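PDB 3PQA: lactaldehyde dehydrogenase from Methanocaldococcus jannaschii, which oxidises lactaldehyde to lactate with NAD, a step in coenzyme F420 biosynthesis, and also accepts other small aldehydes such as propionaldehyde and glyceraldehyde. Local coordinates for residues A84-Q90 against F268-G272; N215-G221 against K236-L242; A254-K258 against K290-M294. All coordinates share one frame; numbering follows the deposited sequence.

In the fold
Contacts 1 and 2 are buried, on opposite sides of the chain's centre, whereas contact 3 lies at the surface, its centre about 29 Å from that of the chain. Contact 2 pairs two parallel strands through backbone hydrogen bonds and holds Glu241 and Gly221, which by similarity belong to the active and NAD sites. Contact 1 relies instead on side chains: a tyrosine bonded at its hydroxyl and overlain by a lysine, beside a glutamine and a water. Contact 3 is mostly apolar, with no hydrogen bond between its segments. Contacts 1 and 3 lie at the two ends of helix 256-268, contact 3 on its first turn and contact 1 just past its last, their centres about 24 Å apart.

Contact 1: A84-Q90 against F268-G272; sequences AGKPIKQ and FIYAG
Tyr270 reaches out of 268-272 and lodges its ring against the turn at the start of 84-90, where its OH donates a 2.5 Å hydrogen bond to Ala84 O. That oxygen lies at the ring edge, in plane, while one face of the ring is overlain by Lys86. The lysine chain crosses the ring at about a right angle, CE lying 3.9 Å from the Tyr270 centroid in a CH-pi contact and NZ 4.6 Å from it in a cation-pi contact. A bend at chi3 (-65°) brings the end of Lys86 over the ring, and NZ is also salt-bridged to Glu94. Gly85, with positive phi, suits the turn that ends the preceding helix. The other half of the contact is looser and partly exposed. Gln90 OE1 accepts from Tyr270 N at 2.9 Å, and Gln90 CD rests 3.7 Å from Ile269 CD1. Gln90 NE2 donates to a water 3.1 Å away, which in turn donates to Phe268 O, so the amide holds 268-272 directly through OE1 and by way of water through NE2. Helix 73-84 and helix 88-111 flank the turn, joined through Pro87 at the N-cap position of the second, while 268-272 leads from helix 256-268 toward strand 278-284.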
loop_
_atom_site.group_PDB
_atom_site.type_symbol
_atom_site.label_atom_id
_atom_site.label_comp_id
_atom_site.label_asym_id
_atom_site.label_seq_id
_atom_site.Cartn_x
_atom_site.Cartn_y
_atom_site.Cartn_z
ATOM N N ALA B 84 8.340 -18.929 -34.654
ATOM C CA ALA B 84 8.601 -19.568 -33.367
ATOM C C ALA B 84 8.112 -21.017 -33.315
ATOM O O ALA B 84 8.371 -21.724 -32.344
ATOM C CB ALA B 84 7.977 -18.739 -32.217
ATOM N N GLY B 85 7.411 -21.453 -34.357
ATOM C CA GLY B 85 6.834 -22.803 -34.381
ATOM C C GLY B 85 5.681 -23.001 -33.417
ATOM O O GLY B 85 5.388 -24.122 -33.015
ATOM N N LYS B 86 5.019 -21.905 -33.048
ATOM C CA LYS B 86 3.995 -21.936 -32.009
ATOM C C LYS B 86 2.636 -22.252 -32.602
ATOM O O LYS B 86 2.165 -21.529 -33.470
ATOM C CB LYS B 86 3.952 -20.587 -31.276
ATOM C CG LYS B 86 2.904 -20.543 -30.158
ATOM C CD LYS B 86 3.071 -19.294 -29.286
ATOM C CE LYS B 86 4.397 -19.342 -28.555
ATOM N NZ LYS B 86 4.401 -18.518 -27.315
ATOM N N PRO B 87 1.990 -23.345 -32.147
ATOM C CA PRO B 87 0.649 -23.642 -32.654
ATOM C C PRO B 87 -0.234 -22.400 -32.671
ATOM O O PRO B 87 -0.220 -21.599 -31.709
ATOM C CB PRO B 87 0.140 -24.687 -31.669
ATOM C CG PRO B 87 1.394 -25.439 -31.331
ATOM C CD PRO B 87 2.420 -24.351 -31.159
ATOM N N ILE B 88 -0.954 -22.227 -33.779
ATOM C CA ILE B 88 -1.706 -20.989 -34.042
ATOM C C ILE B 88 -2.681 -20.605 -32.921
ATOM O O ILE B 88 -2.763 -19.434 -32.554
ATOM C CB ILE B 88 -2.383 -20.989 -35.461
ATOM C CG1 ILE B 88 -2.982 -19.615 -35.793
ATOM C CG2 ILE B 88 -3.435 -22.093 -35.578
ATOM C CD1 ILE B 88 -1.956 -18.534 -36.126
ATOM N N LYS B 89 -3.372 -21.592 -32.345
ATOM C CA LYS B 89 -4.254 -21.319 -31.196
ATOM C C LYS B 89 -3.512 -20.712 -29.989
ATOM O O LYS B 89 -4.016 -19.794 -29.336
ATOM C CB LYS B 89 -5.019 -22.579 -30.794
ATOM C CG LYS B 89 -6.103 -22.987 -31.806
ATOM C CD LYS B 89 -6.940 -24.174 -31.317
ATOM C CE LYS B 89 -6.076 -25.420 -31.114
ATOM N NZ LYS B 89 -6.883 -26.675 -31.131
ATOM N N GLN B 90 -2.314 -21.223 -29.707
ATOM C CA GLN B 90 -1.456 -20.689 -28.644
ATOM C C GLN B 90 -0.851 -19.335 -29.011
ATOM O O GLN B 90 -0.650 -18.475 -28.141
ATOM C CB GLN B 90 -0.353 -21.682 -28.300
ATOM C CG GLN B 90 -0.862 -22.981 -27.679
ATOM C CD GLN B 90 0.241 -23.997 -27.535
ATOM O OE1 GLN B 90 1.345 -23.677 -27.076
ATOM N NE2 GLN B 90 -0.043 -25.238 -27.934
ATOM N N PHE B 268 2.946 -29.945 -21.999
ATOM C CA PHE B 268 3.019 -29.976 -23.462
ATOM C C PHE B 268 2.693 -28.691 -24.207
ATOM O O PHE B 268 2.977 -28.590 -25.397
ATOM C CB PHE B 268 2.253 -31.185 -24.013
ATOM C CG PHE B 268 2.753 -32.502 -23.463
ATOM C CD1 PHE B 268 4.077 -32.900 -23.667
ATOM C CD2 PHE B 268 1.920 -33.319 -22.706
ATOM C CE1 PHE B 268 4.561 -34.096 -23.152
ATOM C CE2 PHE B 268 2.389 -34.536 -22.189
ATOM C CZ PHE B 268 3.724 -34.920 -22.416
ATOM N N ILE B 269 2.133 -27.699 -23.518
ATOM C CA ILE B 269 2.038 -26.355 -24.094
ATOM C C ILE B 269 3.399 -25.908 -24.653
ATOM O O ILE B 269 4.434 -26.073 -23.999
ATOM C CB ILE B 269 1.498 -25.332 -23.055
ATOM C CG1 ILE B 269 -0.024 -25.454 -22.935
ATOM C CG2 ILE B 269 1.901 -23.873 -23.408
ATOM C CD1 ILE B 269 -0.808 -24.938 -24.147
ATOM N N TYR B 270 3.360 -25.337 -25.861
ATOM C CA TYR B 270 4.545 -24.911 -26.624
ATOM C C TYR B 270 5.683 -25.942 -26.595
ATOM O O TYR B 270 6.862 -25.595 -26.506
ATOM C CB TYR B 270 5.000 -23.481 -26.235
ATOM C CG TYR B 270 6.007 -22.874 -27.214
ATOM C CD1 TYR B 270 5.808 -22.952 -28.598
ATOM C CD2 TYR B 270 7.152 -22.240 -26.757
ATOM C CE1 TYR B 270 6.731 -22.398 -29.494
ATOM C CE2 TYR B 270 8.087 -21.691 -27.645
ATOM C CZ TYR B 270 7.865 -21.767 -29.009
ATOM O OH TYR B 270 8.796 -21.231 -29.880
ATOM N N ALA B 271 5.310 -27.217 -26.706
ATOM C CA ALA B 271 6.280 -28.330 -26.754
ATOM C C ALA B 271 7.232 -28.335 -25.552
ATOM O O ALA B 271 8.386 -28.747 -25.657
ATOM C CB ALA B 271 7.057 -28.313 -28.089
ATOM N N GLY B 272 6.758 -27.837 -24.409
ATOM C CA GLY B 272 7.572 -27.760 -23.200
ATOM C C GLY B 272 8.632 -26.660 -23.179
ATOM O O GLY B 272 9.488 -26.638 -22.286
HETATM O O HOH W 1 2.154 -27.361 -27.592
#

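Contact 2: N215-G221 against K236-L242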
loop_
_atom_site.group_PDB
_atom_site.type_symbol
_atom_site.label_atom_id
_atom_site.label_comp_id
_atom_site.label_asym_id
_atom_site.label_seq_id
_atom_site.Cartn_x
_atom_site.Cartn_y
_atom_site.Cartn_z
ATOM N N ASN B 215 21.949 1.350 -18.058
ATOM C CA ASN B 215 21.740 1.501 -16.616
ATOM C C ASN B 215 21.152 0.274 -15.926
ATOM O O ASN B 215 21.293 0.088 -14.704
ATOM C CB ASN B 215 20.862 2.726 -16.349
ATOM C CG ASN B 215 21.541 4.021 -16.789
ATOM O OD1 ASN B 215 21.160 4.633 -17.785
ATOM N ND2 ASN B 215 22.581 4.415 -16.061
ATOM N N MET B 216 20.481 -0.551 -16.717
ATOM C CA MET B 216 19.775 -1.718 -16.199
ATOM C C MET B 216 19.690 -2.783 -17.271
ATOM O O MET B 216 19.494 -2.466 -18.448
ATOM C CB MET B 216 18.374 -1.333 -15.713
ATOM C CG MET B 216 17.465 -2.519 -15.439
ATOM S SD MET B 216 16.078 -2.100 -14.405
ATOM C CE MET B 216 15.322 -3.748 -14.288
ATOM N N ILE B 217 19.847 -4.037 -16.856
ATOM C CA ILE B 217 19.667 -5.186 -17.741
ATOM C C ILE B 217 18.466 -5.967 -17.250
ATOM O O ILE B 217 18.346 -6.267 -16.058
ATOM C CB ILE B 217 20.919 -6.120 -17.776
ATOM C CG1 ILE B 217 22.159 -5.363 -18.243
ATOM C CG2 ILE B 217 20.663 -7.378 -18.639
ATOM C CD1 ILE B 217 21.998 -4.694 -19.585
ATOM N N SER B 218 17.559 -6.253 -18.178
ATOM C CA SER B 218 16.444 -7.137 -17.927
ATOM C C SER B 218 16.501 -8.223 -18.984
ATOM O O SER B 218 16.259 -7.961 -20.177
ATOM C CB SER B 218 15.128 -6.389 -18.030
ATOM O OG SER B 218 14.045 -7.240 -17.712
ATOM N N PHE B 219 16.813 -9.431 -18.527
ATOM C CA PHE B 219 17.069 -10.578 -19.405
ATOM C C PHE B 219 16.122 -11.705 -19.053
ATOM O O PHE B 219 15.940 -12.015 -17.865
ATOM C CB PHE B 219 18.508 -11.077 -19.224
ATOM C CG PHE B 219 18.783 -12.405 -19.884
ATOM C CD1 PHE B 219 19.115 -12.463 -21.233
ATOM C CD2 PHE B 219 18.715 -13.597 -19.157
ATOM C CE1 PHE B 219 19.377 -13.682 -21.861
ATOM C CE2 PHE B 219 18.978 -14.827 -19.779
ATOM C CZ PHE B 219 19.300 -14.864 -21.136
ATOM N N THR B 220 15.524 -12.311 -20.081
ATOM C CA THR B 220 14.727 -13.540 -19.926
ATOM C C THR B 220 15.339 -14.587 -20.860
ATOM O O THR B 220 15.521 -14.319 -22.047
ATOM C CB THR B 220 13.226 -13.299 -20.261
ATOM O OG1 THR B 220 12.713 -12.281 -19.401
ATOM C CG2 THR B 220 12.375 -14.569 -20.044
ATOM N N GLY B 221 15.660 -15.765 -20.324
ATOM C CA GLY B 221 16.334 -16.814 -21.094
ATOM C C GLY B 221 16.951 -17.880 -20.209
ATOM O O GLY B 221 16.494 -18.108 -19.084
ATOM N N LYS B 236 25.216 -2.092 -12.661
ATOM C CA LYS B 236 23.929 -1.911 -13.306
ATOM C C LYS B 236 22.913 -2.562 -12.389
ATOM O O LYS B 236 23.267 -3.488 -11.650
ATOM C CB LYS B 236 23.881 -2.672 -14.636
ATOM C CG LYS B 236 24.747 -2.127 -15.745
ATOM C CD LYS B 236 24.480 -2.885 -17.054
ATOM C CE LYS B 236 25.303 -2.317 -18.190
ATOM N NZ LYS B 236 26.748 -2.432 -17.918
ATOM N N LYS B 237 21.663 -2.102 -12.454
ATOM C CA LYS B 237 20.524 -2.852 -11.907
ATOM C C LYS B 237 20.314 -4.063 -12.795
ATOM O O LYS B 237 20.460 -3.965 -14.010
ATOM C CB LYS B 237 19.248 -1.998 -11.892
ATOM C CG LYS B 237 19.040 -1.172 -10.622
ATOM C CD LYS B 237 17.626 -0.549 -10.528
ATOM C CE LYS B 237 16.651 -1.390 -9.695
ATOM N NZ LYS B 237 15.442 -0.588 -9.260
ATOM N N ILE B 238 19.993 -5.206 -12.190
ATOM C CA ILE B 238 19.861 -6.466 -12.927
ATOM C C ILE B 238 18.565 -7.171 -12.568
ATOM O O ILE B 238 18.296 -7.417 -11.394
ATOM C CB ILE B 238 21.034 -7.434 -12.613
ATOM C CG1 ILE B 238 22.373 -6.786 -12.958
ATOM C CG2 ILE B 238 20.866 -8.757 -13.377
ATOM C CD1 ILE B 238 23.571 -7.499 -12.351
ATOM N N ALA B 239 17.778 -7.498 -13.585
ATOM C CA ALA B 239 16.606 -8.360 -13.441
ATOM C C ALA B 239 16.781 -9.564 -14.363
ATOM O O ALA B 239 17.130 -9.413 -15.532
ATOM C CB ALA B 239 15.325 -7.589 -13.771
ATOM N N LEU B 240 16.564 -10.763 -13.820
ATOM C CA LEU B 240 16.749 -12.012 -14.557
ATOM C C LEU B 240 15.534 -12.908 -14.378
ATOM O O LEU B 240 15.056 -13.123 -13.250
ATOM C CB LEU B 240 18.006 -12.747 -14.071
ATOM C CG LEU B 240 19.353 -12.013 -14.104
ATOM C CD1 LEU B 240 20.412 -12.875 -13.449
ATOM C CD2 LEU B 240 19.743 -11.637 -15.537
ATOM N N GLU B 241 15.027 -13.409 -15.503
ATOM C CA GLU B 241 13.918 -14.366 -15.494
ATOM C C GLU B 241 14.439 -15.572 -16.259
ATOM O O GLU B 241 14.586 -15.529 -17.483
ATOM C CB GLU B 241 12.672 -13.786 -16.168
ATOM C CG GLU B 241 11.997 -12.654 -15.402
ATOM C CD GLU B 241 11.150 -13.120 -14.214
ATOM O OE1 GLU B 241 10.837 -14.333 -14.106
ATOM O OE2 GLU B 241 10.786 -12.258 -13.406
ATOM N N LEU B 242 14.753 -16.635 -15.528
ATOM C CA LEU B 242 15.493 -17.735 -16.105
ATOM C C LEU B 242 14.590 -18.967 -16.086
ATOM O O LEU B 242 13.364 -18.843 -16.092
ATOM C CB LEU B 242 16.828 -17.921 -15.374
ATOM C CG LEU B 242 17.611 -16.607 -15.120
ATOM C CD1 LEU B 242 18.821 -16.813 -14.233
ATOM C CD2 LEU B 242 18.006 -15.924 -16.424
#
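Ile217 O receives the shortest bond of the pair, from Ala239 N at 2.8 Å, nearly along the C=O axis and almost straight (172° at the hydrogen). The CA of Ile238 adds a longer C-H...O contact to the same oxygen, at 3.5 Å. Further bonds continue in both directions: Ile217 N to Lys237 O at 2.9 Å, Phe219 N to Ala239 O at 3.0 Å, and Glu241 N to Phe219 O. The strand axes diverge by just 4°. Together with helix 223-232 the two strands form a beta-alpha-beta crossover of the Rossmann-like NAD-binding domain found in aldehyde dehydrogenases, and Gly221, just past the first strand, begins the segment, running into that helix, that by similarity binds NAD. Glycine fits there because a CB would collide with the ring of Phe219. That ring is met at its edge, in plane, by Leu242 CD2, 3.7 Å from Phe219 CD2, while Phe219 CB lies 3.9 Å from Leu240 CD2; Val225 and Ile229 of the helix also touch Phe219. On the other face, small Ala239 leaves room for the extended chain of Met216, which in one of two conformers sets Met216 CE 3.9 Å from Ala239 CB. Thr220 and Glu241, the latter catalytic by similarity, lie side by side and point the same way, with Thr220 OG1 3.6 Å from Glu241 CB. Lys150 donates to the hydroxyls of both Thr220 and Ser218.

Contact 3: A254-K258 against K290-M294; sequences ADLNK and KFIEM
Leu256 lays its side chain across Met294 at about a right angle, its CB 3.9 Å from Met294 CE and 4.0 Å from the sulfur SD. The flexible thioether suits this place: bent at chi3 (68°), it folds its methyl in against the backbone of the opposing first turn, CE standing 3.8 Å from Leu256 C. One leucine branch, CD1, extends toward Lys290, whose NZ comes within 3.6 Å of it, while the other, Leu256 CD2, approaches the Phe291 ring obliquely, 4.4 Å from Phe291 CD1. These helices follow one another in an alpha/beta part of the fold: helix 256-268 makes the crossover between the parallel strands 246-250 and 278-284, and helix 288-300 follows the second of them. Phe291 is the buried member of the group, its ring also touching Ile281 and Val283 of strand 278-284 and Val260 and Leu263 of the first helix. Met294 likewise reaches Val260. Polar groups gather at the helix start. Asp255, the N-cap, takes Lys258 N on OD1 at 3.1 Å, from above the carboxylate plane, and its OD2 forms a salt bridge with Lys258 NZ at 3.5 Å.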
loop_
_atom_site.group_PDB
_atom_site.type_symbol
_atom_site.label_atom_id
_atom_site.label_comp_id
_atom_site.label_asym_id
_atom_site.label_seq_id
_atom_site.Cartn_x
_atom_site.Cartn_y
_atom_site.Cartn_z
ATOM N N ALA B 254 -5.319 -36.297 -4.370
ATOM C CA ALA B 254 -5.583 -35.401 -5.507
ATOM C C ALA B 254 -6.758 -35.875 -6.358
ATOM O O ALA B 254 -6.986 -37.077 -6.485
ATOM C CB ALA B 254 -4.337 -35.275 -6.372
ATOM N N ASP B 255 -7.517 -34.919 -6.904
ATOM C CA ASP B 255 -8.478 -35.215 -7.960
ATOM C C ASP B 255 -7.683 -35.574 -9.222
ATOM O O ASP B 255 -7.130 -34.689 -9.865
ATOM C CB ASP B 255 -9.366 -33.996 -8.225
ATOM C CG ASP B 255 -10.413 -34.250 -9.310
ATOM O OD1 ASP B 255 -10.115 -34.923 -10.321
ATOM O OD2 ASP B 255 -11.550 -33.753 -9.157
ATOM N N LEU B 256 -7.647 -36.857 -9.574
ATOM C CA LEU B 256 -6.746 -37.345 -10.628
ATOM C C LEU B 256 -7.096 -36.861 -12.032
ATOM O O LEU B 256 -6.202 -36.520 -12.814
ATOM C CB LEU B 256 -6.647 -38.872 -10.595
ATOM C CG LEU B 256 -5.820 -39.457 -9.448
ATOM C CD1 LEU B 256 -5.439 -40.891 -9.772
ATOM C CD2 LEU B 256 -4.575 -38.624 -9.163
ATOM N N ASN B 257 -8.389 -36.827 -12.345
ATOM C CA ASN B 257 -8.863 -36.285 -13.619
ATOM C C ASN B 257 -8.366 -34.853 -13.835
ATOM O O ASN B 257 -7.810 -34.531 -14.892
ATOM C CB ASN B 257 -10.398 -36.328 -13.698
ATOM C CG ASN B 257 -10.943 -37.721 -14.005
ATOM O OD1 ASN B 257 -12.089 -38.028 -13.680
ATOM N ND2 ASN B 257 -10.139 -38.560 -14.645
ATOM N N LYS B 258 -8.560 -34.008 -12.823
ATOM C CA LYS B 258 -8.131 -32.604 -12.867
ATOM C C LYS B 258 -6.615 -32.471 -12.937
ATOM O O LYS B 258 -6.093 -31.622 -13.677
ATOM C CB LYS B 258 -8.658 -31.833 -11.652
ATOM C CG LYS B 258 -10.170 -31.840 -11.552
ATOM C CD LYS B 258 -10.744 -30.455 -11.423
ATOM C CE LYS B 258 -12.271 -30.502 -11.426
ATOM N NZ LYS B 258 -12.836 -30.594 -10.043
ATOM N N LYS B 290 -2.306 -45.636 -11.585
ATOM C CA LYS B 290 -3.518 -45.064 -12.150
ATOM C C LYS B 290 -3.219 -43.724 -12.795
ATOM O O LYS B 290 -3.700 -43.440 -13.891
ATOM C CB LYS B 290 -4.592 -44.879 -11.088
ATOM C CG LYS B 290 -5.175 -46.163 -10.556
ATOM C CD LYS B 290 -6.332 -45.848 -9.596
ATOM C CE LYS B 290 -5.890 -44.894 -8.476
ATOM N NZ LYS B 290 -6.878 -43.802 -8.301
ATOM N N PHE B 291 -2.415 -42.909 -12.115
ATOM C CA PHE B 291 -2.074 -41.606 -12.663
ATOM C C PHE B 291 -1.295 -41.744 -13.963
ATOM O O PHE B 291 -1.614 -41.084 -14.939
ATOM C CB PHE B 291 -1.263 -40.753 -11.695
ATOM C CG PHE B 291 -0.780 -39.479 -12.320
ATOM C CD1 PHE B 291 -1.612 -38.371 -12.386
ATOM C CD2 PHE B 291 0.485 -39.411 -12.900
ATOM C CE1 PHE B 291 -1.180 -37.193 -12.998
ATOM C CE2 PHE B 291 0.938 -38.244 -13.515
ATOM C CZ PHE B 291 0.110 -37.133 -13.570
ATOM N N ILE B 292 -0.271 -42.597 -13.968
ATOM C CA ILE B 292 0.543 -42.802 -15.166
ATOM C C ILE B 292 -0.309 -43.265 -16.359
ATOM O O ILE B 292 -0.194 -42.722 -17.451
ATOM C CB ILE B 292 1.743 -43.738 -14.899
ATOM C CG1 ILE B 292 2.774 -43.031 -14.006
ATOM C CG2 ILE B 292 2.379 -44.190 -16.220
ATOM C CD1 ILE B 292 3.830 -43.960 -13.361
ATOM N N GLU B 293 -1.175 -44.249 -16.139
ATOM C CA GLU B 293 -2.045 -44.738 -17.203
ATOM C C GLU B 293 -2.911 -43.606 -17.774
ATOM O O GLU B 293 -2.995 -43.438 -18.996
ATOM C CB GLU B 293 -2.927 -45.894 -16.708
ATOM C CG GLU B 293 -3.818 -46.477 -17.788
ATOM C CD GLU B 293 -4.923 -47.376 -17.251
ATOM O OE1 GLU B 293 -5.666 -47.926 -18.077
ATOM O OE2 GLU B 293 -5.066 -47.518 -16.020
ATOM N N MET B 294 -3.538 -42.825 -16.890
ATOM C CA MET B 294 -4.398 -41.720 -17.313
ATOM C C MET B 294 -3.591 -40.659 -18.083
ATOM O O MET B 294 -4.035 -40.149 -19.111
ATOM C CB MET B 294 -5.126 -41.079 -16.112
ATOM C CG MET B 294 -6.095 -42.004 -15.341
ATOM S SD MET B 294 -6.592 -41.376 -13.697
ATOM C CE MET B 294 -7.572 -39.975 -14.175
#